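Local structure of putative S41 protease (Bacteroides fragilis NCTC 9343, 3K50) at residues H112-M117 and S128-G133; Y78-V83 and I122-E127. The protein is a putative serine protease of peptidase family S41, carrying a PDZ domain and probably hydrolysing peptide bonds, though its substrate is unknown. All blocks are in the same frame, centred on the assembly; numbering follows the deposited sequence.

Interaction 1. Residues H112-M117 and S128-G133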
loop_
_atom_site.group_PDB
_atom_site.type_symbol
_atom_site.label_atom_id
_atom_site.label_comp_id
_atom_site.label_asym_id
_atom_site.label_seq_id
_atom_site.Cartn_x
_atom_site.Cartn_y
_atom_site.Cartn_z
ATOM N N HIS A 112 -1.115 -15.919 12.695
ATOM C CA HIS A 112 -1.087 -16.100 14.131
ATOM C C HIS A 112 -2.033 -15.108 14.764
ATOM O O HIS A 112 -2.239 -13.995 14.259
ATOM C CB HIS A 112 0.290 -15.844 14.715
ATOM C CG HIS A 112 1.222 -16.999 14.592
ATOM N ND1 HIS A 112 2.553 -16.845 14.299
ATOM C CD2 HIS A 112 1.014 -18.332 14.730
ATOM C CE1 HIS A 112 3.128 -18.029 14.263
ATOM N NE2 HIS A 112 2.215 -18.947 14.519
ATOM N N TRP A 113 -2.576 -15.508 15.900
ATOM C CA TRP A 113 -3.488 -14.667 16.662
ATOM C C TRP A 113 -2.880 -14.434 18.027
ATOM O O TRP A 113 -2.413 -15.395 18.642
ATOM C CB TRP A 113 -4.810 -15.365 16.888
ATOM C CG TRP A 113 -5.617 -15.686 15.675
ATOM C CD1 TRP A 113 -5.357 -16.639 14.761
ATOM C CD2 TRP A 113 -6.882 -15.120 15.316
ATOM N NE1 TRP A 113 -6.361 -16.694 13.822
ATOM C CE2 TRP A 113 -7.310 -15.767 14.140
ATOM C CE3 TRP A 113 -7.678 -14.107 15.851
ATOM C CZ2 TRP A 113 -8.492 -15.431 13.486
ATOM C CZ3 TRP A 113 -8.873 -13.803 15.225
ATOM C CH2 TRP A 113 -9.266 -14.471 14.040
ATOM N N ILE A 114 -2.811 -13.181 18.466
ATOM C CA ILE A 114 -2.353 -12.858 19.817
ATOM C C ILE A 114 -3.603 -12.941 20.711
ATOM O O ILE A 114 -4.606 -12.256 20.462
ATOM C CB ILE A 114 -1.715 -11.490 19.918
ATOM C CG1 ILE A 114 -0.503 -11.354 18.999
ATOM C CG2 ILE A 114 -1.199 -11.244 21.326
ATOM C CD1 ILE A 114 0.122 -9.929 19.047
HETATM N N MSE A 115 -3.551 -13.786 21.733
HETATM C CA MSE A 115 -4.708 -14.046 22.620
HETATM C C MSE A 115 -4.594 -13.460 24.034
HETATM O O MSE A 115 -5.624 -13.172 24.662
HETATM C CB MSE A 115 -4.951 -15.543 22.745
HETATM C CG MSE A 115 -5.181 -16.230 21.431
HETATM SE SE MSE A 115 -5.432 -18.110 21.630
HETATM C CE MSE A 115 -7.363 -18.182 22.145
HETATM N N MSE A 116 -3.360 -13.348 24.545
HETATM C CA MSE A 116 -3.082 -12.751 25.867
HETATM C C MSE A 116 -1.752 -12.049 25.851
HETATM O O MSE A 116 -0.858 -12.430 25.077
HETATM C CB MSE A 116 -2.979 -13.826 26.923
HETATM C CG MSE A 116 -4.128 -14.779 26.905
HETATM SE SE MSE A 116 -5.689 -14.150 27.775
HETATM C CE MSE A 116 -5.178 -15.195 29.348
HETATM N N MSE A 117 -1.630 -11.007 26.681
HETATM C CA MSE A 117 -0.372 -10.293 26.890
HETATM C C MSE A 117 -0.082 -10.296 28.369
HETATM O O MSE A 117 -0.839 -9.739 29.161
HETATM C CB MSE A 117 -0.433 -8.862 26.397
HETATM C CG MSE A 117 -0.492 -8.753 24.942
HETATM SE SE MSE A 117 -0.174 -6.940 24.321
HETATM C CE MSE A 117 -1.809 -6.029 25.040
ATOM N N SER A 128 -3.770 -0.278 22.412
ATOM C CA SER A 128 -2.618 0.505 21.969
ATOM C C SER A 128 -1.338 -0.150 22.511
ATOM O O SER A 128 -0.250 0.099 21.990
ATOM C CB SER A 128 -2.759 2.014 22.338
ATOM O OG SER A 128 -2.558 2.269 23.730
ATOM N N GLU A 129 -1.456 -1.034 23.505
ATOM C CA GLU A 129 -0.265 -1.780 23.963
ATOM C C GLU A 129 0.218 -2.779 22.903
ATOM O O GLU A 129 1.302 -3.330 23.026
ATOM C CB GLU A 129 -0.491 -2.517 25.275
ATOM C CG GLU A 129 -0.880 -1.599 26.430
ATOM C CD GLU A 129 -1.007 -2.330 27.747
ATOM O OE1 GLU A 129 -0.761 -3.564 27.799
ATOM O OE2 GLU A 129 -1.351 -1.660 28.738
ATOM N N LEU A 130 -0.610 -3.059 21.908
ATOM C CA LEU A 130 -0.187 -3.908 20.762
ATOM C C LEU A 130 0.764 -3.200 19.791
ATOM O O LEU A 130 1.434 -3.857 18.998
ATOM C CB LEU A 130 -1.414 -4.376 19.966
ATOM C CG LEU A 130 -2.252 -5.393 20.752
ATOM C CD1 LEU A 130 -3.659 -5.585 20.199
ATOM C CD2 LEU A 130 -1.483 -6.738 20.864
ATOM N N LEU A 131 0.800 -1.867 19.844
ATOM C CA LEU A 131 1.570 -1.065 18.913
ATOM C C LEU A 131 3.017 -0.874 19.340
ATOM O O LEU A 131 3.923 -0.941 18.518
ATOM C CB LEU A 131 0.892 0.281 18.753
ATOM C CG LEU A 131 -0.453 0.337 18.036
ATOM C CD1 LEU A 131 -0.958 1.781 18.094
ATOM C CD2 LEU A 131 -0.317 -0.081 16.593
ATOM N N GLN A 132 3.242 -0.668 20.622
ATOM C CA GLN A 132 4.589 -0.433 21.143
ATOM C C GLN A 132 4.635 -0.630 22.631
ATOM O O GLN A 132 3.593 -0.677 23.268
ATOM C CB GLN A 132 4.988 0.999 20.841
ATOM C CG GLN A 132 3.864 1.960 21.153
ATOM C CD GLN A 132 4.349 3.359 21.336
ATOM O OE1 GLN A 132 5.053 3.908 20.478
ATOM N NE2 GLN A 132 3.989 3.957 22.477
ATOM N N GLY A 133 5.843 -0.734 23.180
ATOM C CA GLY A 133 6.017 -0.911 24.602
ATOM C C GLY A 133 7.251 -1.716 24.924
ATOM O O GLY A 133 8.149 -1.860 24.093
#
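Met117, modelled as selenomethionine, reaches from the end of strand 113-117 to the 3-10 turn at 128-130 and touches two of its consecutive residues. Its SE lies 3.7 Å from Leu130 CD2, while the terminal CE packs 3.8 Å from Glu129 CB. The chain runs out extended through chi2 (-167°) and then bends at chi3 (-67°), a turn that carries the methyl onto the base of the glutamate while the selenium stays on the leucine. Leu130 answers with a single branch: CD2 touches the selenium and also Ile114 CD1, at 4.0 Å, so one methyl bridges two residues of the strand. The Ile114 and Leu130 side chains run antiparallel, passing alongside one another at these two methyls. That Ile114 and Met117, three positions apart, both point toward the turn fits the classic beta bulge between them, where Met115 and Met116 together face Gln139. Glu129 meets Met117 CE not only with its CB but, at the same 3.8 Å, with OE1, which also forms a salt bridge with Arg136. Phe76 and Ile122 close round Leu130 and Ile114. The contact is thus apolar and dispersive, packing the 3-10 segment against one face of the PDZ-domain sheet at strand 113-117, and the charge at its margin is matched by a neighbouring strand.

Interaction 2. Residues Y78-V83 and I122-E127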
loop_
_atom_site.group_PDB
_atom_site.type_symbol
_atom_site.label_atom_id
_atom_site.label_comp_id
_atom_site.label_asym_id
_atom_site.label_seq_id
_atom_site.Cartn_x
_atom_site.Cartn_y
_atom_site.Cartn_z
ATOM N N TYR A 78 -2.478 -5.840 12.673
ATOM C CA TYR A 78 -3.470 -6.776 13.132
ATOM C C TYR A 78 -4.917 -6.318 12.960
ATOM O O TYR A 78 -5.160 -5.194 12.623
ATOM C CB TYR A 78 -3.262 -6.990 14.631
ATOM C CG TYR A 78 -3.566 -5.735 15.418
ATOM C CD1 TYR A 78 -2.588 -4.766 15.604
ATOM C CD2 TYR A 78 -4.830 -5.494 15.935
ATOM C CE1 TYR A 78 -2.837 -3.618 16.288
ATOM C CE2 TYR A 78 -5.105 -4.322 16.607
ATOM C CZ TYR A 78 -4.092 -3.389 16.791
ATOM O OH TYR A 78 -4.323 -2.216 17.465
ATOM N N THR A 79 -5.851 -7.204 13.280
ATOM C CA THR A 79 -7.278 -6.909 13.314
ATOM C C THR A 79 -7.825 -7.613 14.501
ATOM O O THR A 79 -7.517 -8.790 14.703
ATOM C CB THR A 79 -8.047 -7.526 12.157
ATOM O OG1 THR A 79 -7.456 -7.129 10.921
ATOM C CG2 THR A 79 -9.544 -7.095 12.214
ATOM N N LEU A 80 -8.670 -6.915 15.263
ATOM C CA LEU A 80 -9.337 -7.471 16.457
ATOM C C LEU A 80 -10.622 -8.213 16.134
ATOM O O LEU A 80 -11.392 -7.776 15.272
ATOM C CB LEU A 80 -9.732 -6.356 17.424
ATOM C CG LEU A 80 -8.591 -5.613 18.043
ATOM C CD1 LEU A 80 -9.107 -4.751 19.183
ATOM C CD2 LEU A 80 -7.552 -6.607 18.548
ATOM N N TYR A 81 -10.825 -9.332 16.821
ATOM C CA TYR A 81 -12.038 -10.139 16.735
ATOM C C TYR A 81 -12.458 -10.445 18.150
ATOM O O TYR A 81 -11.624 -10.808 18.981
ATOM C CB TYR A 81 -11.798 -11.482 16.020
ATOM C CG TYR A 81 -11.615 -11.352 14.562
ATOM C CD1 TYR A 81 -10.419 -10.871 14.042
ATOM C CD2 TYR A 81 -12.629 -11.698 13.673
ATOM C CE1 TYR A 81 -10.242 -10.714 12.701
ATOM C CE2 TYR A 81 -12.458 -11.519 12.308
ATOM C CZ TYR A 81 -11.241 -11.049 11.836
ATOM O OH TYR A 81 -11.017 -10.900 10.492
ATOM N N LYS A 82 -13.754 -10.341 18.415
ATOM C CA LYS A 82 -14.323 -10.587 19.741
ATOM C C LYS A 82 -14.073 -12.025 20.206
ATOM O O LYS A 82 -14.222 -12.956 19.412
ATOM C CB LYS A 82 -15.830 -10.327 19.677
ATOM C CG LYS A 82 -16.519 -10.136 21.001
ATOM C CD LYS A 82 -16.379 -8.702 21.458
ATOM C CE LYS A 82 -17.041 -8.491 22.803
ATOM N NZ LYS A 82 -17.163 -7.041 23.122
ATOM N N VAL A 83 -13.681 -12.203 21.473
ATOM C CA VAL A 83 -13.428 -13.532 22.055
ATOM C C VAL A 83 -14.734 -14.243 22.494
ATOM O O VAL A 83 -15.718 -13.585 22.898
ATOM C CB VAL A 83 -12.450 -13.460 23.266
ATOM C CG1 VAL A 83 -12.356 -14.819 24.031
ATOM C CG2 VAL A 83 -11.095 -13.041 22.827
ATOM N N ILE A 122 -6.791 -8.935 25.871
ATOM C CA ILE A 122 -6.683 -7.717 25.089
ATOM C C ILE A 122 -8.091 -7.150 25.079
ATOM O O ILE A 122 -9.048 -7.831 24.716
ATOM C CB ILE A 122 -6.193 -7.932 23.664
ATOM C CG1 ILE A 122 -4.844 -8.700 23.663
ATOM C CG2 ILE A 122 -6.080 -6.588 23.000
ATOM C CD1 ILE A 122 -4.356 -9.137 22.241
ATOM N N THR A 123 -8.200 -5.904 25.522
ATOM C CA THR A 123 -9.441 -5.191 25.619
ATOM C C THR A 123 -9.220 -3.891 24.855
ATOM O O THR A 123 -8.066 -3.530 24.565
ATOM C CB THR A 123 -9.732 -4.857 27.095
ATOM O OG1 THR A 123 -8.803 -3.849 27.547
ATOM C CG2 THR A 123 -9.610 -6.124 28.017
ATOM N N LYS A 124 -10.298 -3.173 24.541
ATOM C CA LYS A 124 -10.174 -1.891 23.829
ATOM C C LYS A 124 -9.317 -0.869 24.607
ATOM O O LYS A 124 -8.594 -0.037 23.995
ATOM C CB LYS A 124 -11.558 -1.321 23.481
ATOM C CG LYS A 124 -12.221 -1.983 22.286
ATOM C CD LYS A 124 -11.593 -1.500 20.980
ATOM C CE LYS A 124 -12.217 -2.135 19.753
ATOM N NZ LYS A 124 -11.574 -1.597 18.499
ATOM N N LYS A 125 -9.369 -0.947 25.934
ATOM C CA LYS A 125 -8.577 -0.050 26.767
ATOM C C LYS A 125 -7.082 -0.222 26.505
ATOM O O LYS A 125 -6.346 0.768 26.395
ATOM C CB LYS A 125 -8.843 -0.297 28.265
ATOM C CG LYS A 125 -7.889 0.437 29.212
ATOM N N VAL A 126 -6.643 -1.483 26.404
ATOM C CA VAL A 126 -5.226 -1.793 26.258
ATOM C C VAL A 126 -4.745 -2.105 24.834
ATOM O O VAL A 126 -3.568 -2.430 24.669
ATOM C CB VAL A 126 -4.830 -2.934 27.239
ATOM C CG1 VAL A 126 -5.017 -2.459 28.715
ATOM C CG2 VAL A 126 -5.622 -4.189 26.951
ATOM N N GLU A 127 -5.620 -1.951 23.822
ATOM C CA GLU A 127 -5.286 -2.189 22.396
ATOM C C GLU A 127 -4.015 -1.479 21.896
ATOM O O GLU A 127 -3.261 -2.001 21.023
ATOM C CB GLU A 127 -6.457 -1.756 21.477
ATOM C CG GLU A 127 -6.235 -2.096 20.007
ATOM C CD GLU A 127 -7.277 -1.556 19.049
ATOM O OE1 GLU A 127 -8.324 -1.035 19.497
ATOM O OE2 GLU A 127 -7.028 -1.658 17.826
#
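Leu80, on the outermost strand 76-82 of the PDZ-domain sheet, and Glu127, in the loop beyond strand 113-117, have the closest CA atoms of the two segments, with 8.9 Å between Leu80 CA and Glu127 CA, a gap that side chains must span. Glu127 does most of the spanning: its CG stands anti to the backbone N (chi1 -174°) and the rest of the chain is extended, which sends the carboxylate out to the strand. There Glu127 OE2 accepts a 2.8 Å hydrogen bond from Tyr78 OH, using its anti lone pair, the one turned away from OE1. OE2 sits at the edge of the phenol ring and in its plane, whereas the carboxylate as a whole is turned 75° from that plane. On the strand side, a chi1 of 67° sets the Tyr78 ring across the strand, so that its OH reaches Glu127 OE2. Beside this bond, Leu80 CD1 packs 3.7 Å from Glu127 CD and 4.1 Å from Lys124 NZ, lying against both charged ends. The ammonium in turn makes a salt bridge within the loop whose hydrogen bond is weak, 3.4 Å from Lys124 NZ to Glu127 OE1. Leu80 also touches Tyr90 and Ala92 on the adjacent strand 90-97. Each carboxylate oxygen therefore has its own partner, a neutral hydroxyl at OE2 and a weakly bonded ammonium at OE1; both would be expected to favour the ionised glutamate and to limit its rotation at this partly exposed surface.

Interactions 1 and 2 lie about 8 Å apart, centre to centre, and join the same antiparallel sheet to one continuous loop, whose 122-127 and 128-133 parts follow on each other. Strand 90-97 runs between strands 76-82 and 113-117. Ile122 connects the two contacts: its CG2 packs 3.8 Å from Leu130 CD1, and its CD1 lies 3.6 Å from Ile114 O. Leu130 CB meets Tyr78 CE1 at 4.0 Å, so the buried apolar patch of interaction 1 grades into the polar surface of interaction 2. On the opposite face, Tyr81 and Trp113 form a T-shaped stack, 3.5 Å from Trp113 CZ3 to Tyr81 CD1. A glycerol, probably from crystallisation, sits about 5 Å from the Tyr78 side chain.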